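Local coordinates for protein predicted ATPase involved in replication control, Cdc46/Mcm family (Methanopyrus kandleri AV19, PDB 3F8T) that is an archaeal homolog of the MCM replicative helicase that probably binds ATP and single-stranded DNA, at residues A[198-203]-A[400-405]; A[411-416]-A[462-467]. The protein carries 2 engineered substitutions. All coordinates share one frame; numbering follows the deposited sequence.

Contact 1 (A[198-203]-A[400-405])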
loop_
_atom_site.group_PDB
_atom_site.type_symbol
_atom_site.label_atom_id
_atom_site.label_comp_id
_atom_site.label_asym_id
_atom_site.label_seq_id
_atom_site.Cartn_x
_atom_site.Cartn_y
_atom_site.Cartn_z
ATOM N N GLU A 198 -19.367 -16.756 0.253
ATOM C CA GLU A 198 -19.263 -18.063 -0.394
ATOM C C GLU A 198 -17.816 -18.493 -0.604
ATOM O O GLU A 198 -17.471 -19.644 -0.347
ATOM C CB GLU A 198 -20.028 -18.076 -1.716
ATOM C CG GLU A 198 -21.549 -18.143 -1.509
ATOM C CD GLU A 198 -22.313 -17.901 -2.793
ATOM O OE1 GLU A 198 -21.858 -18.389 -3.850
ATOM O OE2 GLU A 198 -23.364 -17.225 -2.741
ATOM N N LEU A 199 -16.974 -17.565 -1.048
ATOM C CA LEU A 199 -15.550 -17.868 -1.239
ATOM C C LEU A 199 -14.918 -18.268 0.096
ATOM O O LEU A 199 -14.269 -19.315 0.190
ATOM C CB LEU A 199 -14.814 -16.681 -1.893
ATOM C CG LEU A 199 -13.341 -16.830 -2.308
ATOM C CD1 LEU A 199 -13.096 -18.126 -3.065
ATOM C CD2 LEU A 199 -12.889 -15.625 -3.141
ATOM N N ALA A 200 -15.141 -17.462 1.131
ATOM C CA ALA A 200 -14.656 -17.766 2.492
ATOM C C ALA A 200 -15.024 -19.158 3.017
ATOM O O ALA A 200 -14.206 -19.828 3.651
ATOM C CB ALA A 200 -15.126 -16.705 3.466
ATOM N N ASP A 201 -16.258 -19.580 2.759
ATOM C CA ASP A 201 -16.752 -20.878 3.225
ATOM C C ASP A 201 -16.108 -22.070 2.513
ATOM O O ASP A 201 -16.037 -23.161 3.078
ATOM C CB ASP A 201 -18.277 -20.950 3.085
ATOM C CG ASP A 201 -19.003 -20.201 4.186
ATOM O OD1 ASP A 201 -18.405 -19.956 5.255
ATOM O OD2 ASP A 201 -20.179 -19.853 3.986
ATOM N N LYS A 202 -15.646 -21.865 1.280
ATOM C CA LYS A 202 -15.065 -22.941 0.470
ATOM C C LYS A 202 -13.625 -23.293 0.867
ATOM O O LYS A 202 -13.338 -23.614 2.013
ATOM C CB LYS A 202 -15.087 -22.543 -1.003
ATOM C CG LYS A 202 -16.459 -22.557 -1.630
ATOM C CD LYS A 202 -16.395 -22.034 -3.052
ATOM C CE LYS A 202 -17.783 -21.649 -3.554
ATOM N NZ LYS A 202 -17.700 -20.671 -4.676
ATOM N N ASP A 203 -12.731 -23.245 -0.110
ATOM C CA ASP A 203 -11.304 -23.440 0.111
ATOM C C ASP A 203 -10.663 -22.300 -0.647
ATOM O O ASP A 203 -10.282 -22.479 -1.828
ATOM C CB ASP A 203 -10.882 -24.824 -0.437
ATOM C CG ASP A 203 -9.394 -25.137 -0.234
ATOM O OD1 ASP A 203 -8.634 -24.317 0.338
ATOM O OD2 ASP A 203 -8.981 -26.242 -0.674
ATOM N N ARG A 400 -9.050 -10.169 -6.377
ATOM C CA ARG A 400 -8.317 -8.991 -5.887
ATOM C C ARG A 400 -9.166 -8.166 -4.919
ATOM O O ARG A 400 -8.679 -7.698 -3.882
ATOM C CB ARG A 400 -7.879 -8.116 -7.052
ATOM C CG ARG A 400 -6.840 -7.066 -6.662
ATOM C CD ARG A 400 -6.650 -6.035 -7.768
ATOM N NE ARG A 400 -6.749 -6.642 -9.098
ATOM C CZ ARG A 400 -7.774 -6.503 -9.939
ATOM N NH1 ARG A 400 -8.833 -5.758 -9.621
ATOM N NH2 ARG A 400 -7.732 -7.113 -11.116
ATOM N N ARG A 401 -10.436 -7.968 -5.276
ATOM C CA ARG A 401 -11.349 -7.227 -4.391
ATOM C C ARG A 401 -11.595 -7.941 -3.054
ATOM O O ARG A 401 -11.668 -7.284 -2.012
ATOM C CB ARG A 401 -12.667 -6.912 -5.104
ATOM C CG ARG A 401 -12.533 -5.789 -6.110
ATOM C CD ARG A 401 -13.805 -5.664 -6.929
ATOM N NE ARG A 401 -14.901 -5.150 -6.123
ATOM C CZ ARG A 401 -15.108 -3.863 -5.862
ATOM N NH1 ARG A 401 -14.293 -2.927 -6.347
ATOM N NH2 ARG A 401 -16.148 -3.517 -5.118
ATOM N N TYR A 402 -11.702 -9.268 -3.080
ATOM C CA TYR A 402 -11.809 -10.065 -1.853
ATOM C C TYR A 402 -10.581 -9.859 -0.972
ATOM O O TYR A 402 -10.714 -9.699 0.232
ATOM C CB TYR A 402 -11.907 -11.547 -2.206
ATOM C CG TYR A 402 -12.043 -12.521 -1.054
ATOM C CD1 TYR A 402 -13.289 -12.819 -0.525
ATOM C CD2 TYR A 402 -10.936 -13.207 -0.551
ATOM C CE1 TYR A 402 -13.438 -13.727 0.502
ATOM C CE2 TYR A 402 -11.064 -14.133 0.476
ATOM C CZ TYR A 402 -12.322 -14.392 1.002
ATOM O OH TYR A 402 -12.482 -15.323 1.997
ATOM N N LEU A 403 -9.395 -9.879 -1.581
ATOM C CA LEU A 403 -8.151 -9.674 -0.827
ATOM C C LEU A 403 -8.148 -8.310 -0.159
ATOM O O LEU A 403 -7.893 -8.189 1.041
ATOM C CB LEU A 403 -6.938 -9.796 -1.746
ATOM C CG LEU A 403 -5.549 -9.453 -1.185
ATOM C CD1 LEU A 403 -5.167 -10.340 0.012
ATOM C CD2 LEU A 403 -4.524 -9.597 -2.306
ATOM N N LEU A 404 -8.447 -7.283 -0.942
ATOM C CA LEU A 404 -8.500 -5.911 -0.437
ATOM C C LEU A 404 -9.444 -5.801 0.750
ATOM O O LEU A 404 -9.147 -5.121 1.767
ATOM C CB LEU A 404 -8.967 -4.971 -1.555
ATOM C CG LEU A 404 -7.932 -4.567 -2.609
ATOM C CD1 LEU A 404 -8.611 -3.778 -3.717
ATOM C CD2 LEU A 404 -6.815 -3.733 -1.991
ATOM N N TYR A 405 -10.604 -6.425 0.588
ATOM C CA TYR A 405 -11.618 -6.468 1.623
ATOM C C TYR A 405 -11.079 -7.165 2.885
ATOM O O TYR A 405 -11.134 -6.612 4.009
ATOM C CB TYR A 405 -12.861 -7.172 1.080
ATOM C CG TYR A 405 -14.018 -7.199 2.045
ATOM C CD1 TYR A 405 -14.784 -6.058 2.282
ATOM C CD2 TYR A 405 -14.350 -8.368 2.719
ATOM C CE1 TYR A 405 -15.851 -6.093 3.183
ATOM C CE2 TYR A 405 -15.404 -8.411 3.611
ATOM C CZ TYR A 405 -16.147 -7.279 3.829
ATOM O OH TYR A 405 -17.183 -7.331 4.716
#

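Contact 2 (A[411-416]-A[462-467]). Engineered in segment 411-416: A412 (natural residue Lys).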
loop_
_atom_site.group_PDB
_atom_site.type_symbol
_atom_site.label_atom_id
_atom_site.label_comp_id
_atom_site.label_asym_id
_atom_site.label_seq_id
_atom_site.Cartn_x
_atom_site.Cartn_y
_atom_site.Cartn_z
ATOM N N PRO A 411 -7.354 -6.956 9.871
ATOM C CA PRO A 411 -5.925 -6.641 9.900
ATOM C C PRO A 411 -5.184 -7.420 10.974
ATOM O O PRO A 411 -3.988 -7.686 10.822
ATOM C CB PRO A 411 -5.892 -5.140 10.222
ATOM C CG PRO A 411 -7.190 -4.880 10.958
ATOM C CD PRO A 411 -8.183 -5.809 10.300
ATOM N N ALA A 412 -5.880 -7.804 12.037
ATOM C CA ALA A 412 -5.181 -8.307 13.214
ATOM C C ALA A 412 -5.805 -9.540 13.860
ATOM O O ALA A 412 -6.236 -9.468 15.019
ATOM C CB ALA A 412 -5.023 -7.163 14.246
ATOM N N PRO A 413 -5.840 -10.689 13.139
ATOM C CA PRO A 413 -6.377 -11.872 13.803
ATOM C C PRO A 413 -5.413 -12.342 14.884
ATOM O O PRO A 413 -4.216 -12.075 14.788
ATOM C CB PRO A 413 -6.445 -12.935 12.701
ATOM C CG PRO A 413 -5.967 -12.299 11.459
ATOM C CD PRO A 413 -5.351 -10.979 11.777
ATOM N N GLU A 414 -5.948 -13.029 15.893
ATOM C CA GLU A 414 -5.165 -13.466 17.049
ATOM C C GLU A 414 -5.389 -14.947 17.322
ATOM O O GLU A 414 -6.476 -15.476 17.112
ATOM C CB GLU A 414 -5.521 -12.629 18.305
ATOM C CG GLU A 414 -5.277 -11.101 18.186
ATOM C CD GLU A 414 -3.802 -10.682 18.156
ATOM O OE1 GLU A 414 -2.910 -11.526 18.391
ATOM O OE2 GLU A 414 -3.531 -9.485 17.902
ATOM N N LEU A 415 -4.336 -15.616 17.785
ATOM C CA LEU A 415 -4.439 -17.006 18.208
ATOM C C LEU A 415 -5.526 -17.225 19.249
ATOM O O LEU A 415 -5.567 -16.504 20.250
ATOM C CB LEU A 415 -3.120 -17.437 18.847
ATOM C CG LEU A 415 -1.863 -17.412 17.983
ATOM C CD1 LEU A 415 -0.606 -17.631 18.874
ATOM C CD2 LEU A 415 -2.017 -18.481 16.911
ATOM N N THR A 416 -6.383 -18.219 19.014
ATOM C CA THR A 416 -7.189 -18.801 20.082
ATOM C C THR A 416 -6.269 -19.618 20.978
ATOM O O THR A 416 -5.137 -19.962 20.600
ATOM C CB THR A 416 -8.332 -19.721 19.586
ATOM O OG1 THR A 416 -7.795 -20.926 19.017
ATOM C CG2 THR A 416 -9.237 -19.012 18.585
ATOM N N HIS A 462 -3.830 -17.075 6.777
ATOM C CA HIS A 462 -4.898 -17.984 6.411
ATOM C C HIS A 462 -6.218 -17.601 7.114
ATOM O O HIS A 462 -7.296 -17.724 6.530
ATOM C CB HIS A 462 -4.538 -19.446 6.662
ATOM C CG HIS A 462 -5.585 -20.394 6.165
ATOM N ND1 HIS A 462 -5.832 -20.589 4.821
ATOM C CD2 HIS A 462 -6.491 -21.149 6.827
ATOM C CE1 HIS A 462 -6.826 -21.450 4.676
ATOM N NE2 HIS A 462 -7.246 -21.802 5.877
ATOM N N ALA A 463 -6.134 -17.123 8.356
ATOM C CA ALA A 463 -7.347 -16.662 9.049
ATOM C C ALA A 463 -7.951 -15.450 8.317
ATOM O O ALA A 463 -9.173 -15.363 8.149
ATOM C CB ALA A 463 -7.057 -16.351 10.527
ATOM N N ARG A 464 -7.111 -14.524 7.849
ATOM C CA ARG A 464 -7.621 -13.415 7.012
ATOM C C ARG A 464 -8.337 -13.931 5.759
ATOM O O ARG A 464 -9.376 -13.392 5.341
ATOM C CB ARG A 464 -6.493 -12.440 6.624
ATOM C CG ARG A 464 -5.913 -11.717 7.836
ATOM C CD ARG A 464 -5.017 -10.520 7.494
ATOM N NE ARG A 464 -3.667 -11.013 7.353
ATOM C CZ ARG A 464 -2.732 -10.971 8.282
ATOM N NH1 ARG A 464 -2.931 -10.381 9.455
ATOM N NH2 ARG A 464 -1.567 -11.494 8.001
ATOM N N MET A 465 -7.779 -14.991 5.169
ATOM C CA MET A 465 -8.326 -15.608 3.959
ATOM C C MET A 465 -9.706 -16.226 4.188
ATOM O O MET A 465 -10.478 -16.418 3.232
ATOM C CB MET A 465 -7.359 -16.686 3.481
ATOM C CG MET A 465 -7.422 -17.017 2.028
ATOM S SD MET A 465 -6.089 -18.199 1.703
ATOM C CE MET A 465 -4.828 -17.179 0.999
ATOM N N ARG A 466 -9.999 -16.555 5.448
ATOM C CA ARG A 466 -11.301 -17.094 5.852
ATOM C C ARG A 466 -12.194 -15.981 6.383
ATOM O O ARG A 466 -13.269 -16.256 6.946
ATOM C CB ARG A 466 -11.127 -18.127 6.978
ATOM C CG ARG A 466 -10.439 -19.422 6.620
ATOM C CD ARG A 466 -10.548 -20.438 7.769
ATOM N NE ARG A 466 -9.877 -19.986 8.994
ATOM C CZ ARG A 466 -10.500 -19.484 10.059
ATOM N NH1 ARG A 466 -11.825 -19.384 10.079
ATOM N NH2 ARG A 466 -9.798 -19.084 11.111
ATOM N N LEU A 467 -11.743 -14.737 6.213
ATOM C CA LEU A 467 -12.402 -13.546 6.754
ATOM C C LEU A 467 -12.619 -13.670 8.261
ATOM O O LEU A 467 -13.685 -13.327 8.783
ATOM C CB LEU A 467 -13.740 -13.271 6.022
ATOM C CG LEU A 467 -13.714 -13.084 4.501
ATOM C CD1 LEU A 467 -15.140 -12.868 3.991
ATOM C CD2 LEU A 467 -12.826 -11.895 4.101
#

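Contact 1 (A[198-203]-A[400-405])
The CD2 methyl of L199 sits over one face of the Y402 ring where two helices of the AAA+ module of this MCM homolog meet: helix 190-201, whose end belongs to the P-loop region, and helix 396-409 of the AAA-lid region. The tight part is small and mostly apolar. That methyl lies above the centre of the phenol ring, 3.9 Å from its centroid and only 13° off the ring normal, a clear CH-pi contact. CD2 lies 3.8 Å from Y402 CG, while L199 CB reaches the ring at CE1, 4.0 Å away. Thus one branch of the leucine covers the middle of the face and its CB touches the ring at CE1. The tyrosine extends far enough to be met there because its CG is anti to the backbone N (chi1 -179°), which throws the ring out from its helix and across to the other one. The backbones stay well apart, the closest CA pair, L199 CA and Y402 CA, being 8.7 Å from each other, and the tyrosine side chain bridges that space.

The other side of segment 198-203 is loose: E198, D201 and K202 are exposed and make no contact with segment 400-405, while D203 is the N-cap of the next helix, and its OD2 also bonds the T206 hydroxyl. No hydrogen bond crosses between the two segments; the buried phenol oxygen is instead satisfied by the carbonyl oxygen of M465. Beside that bond A200 closes in on the same oxygen, its CA and its CB each 3.3 Å from Y402 OH.

Contact 2 (A[411-416]-A[462-467])
NH1 of R464 has two partners: it forms a salt bridge with E238 and also makes a weak hydrogen bond to P411 O, 3.2 Å long and bent to 122° at the hydrogen. NE of the same guanidinium donates to the carbonyl of F230, so the buried head has its rotation fixed mainly by partners outside the two segments, and E238 probably offsets its charge. The side chain leaves helix 449-465 with CG beside the backbone N, then bends at chi3 (-89°), which carries the guanidinium past P413 to the P411 carbonyl.

P413 crosses this chain at about a right angle. Its CG rests 3.7 Å from R464 CG, and its CD lies 3.4 Å from R464 NH1. Elsewhere on the ring the proline CB meets the methyl of A463, with 4.1 Å between P413 CB and A463 CB. With an alanine here in place of the proline, the ring atoms CG and CD are gone, which would probably open a gap beside R464 CG and NH1 and leave the arginine stem freer to move.

Just beyond, L467 with its positive phi is the C-prime residue of a Schellman motif, and the chain runs on into strand 470-471, which pairs in parallel with strand 414-415: a helix-ending turn feeding the small two-stranded sheet of the AAA-lid region.

In the fold
Both contacts are largely buried, but contact 2 reaches the surface at P411 and contact 1 is partly open at A200; their centres lie about 13 Å apart. They share no helix or strand: contact 1 joins helix 190-201 to helix 396-409, whereas contact 2 stays within the lid region and ties the chain running from that second helix into strand 414-415 to the end of helix 449-465. Chemistry differs accordingly, an aromatic ring under a methyl in the first, a buried charge beside proline in the second. They meet where helix 449-465 ends: L467 CD1 packs 3.9 Å from A200 CB, so the Schellman turn of contact 2 also backs contact 1.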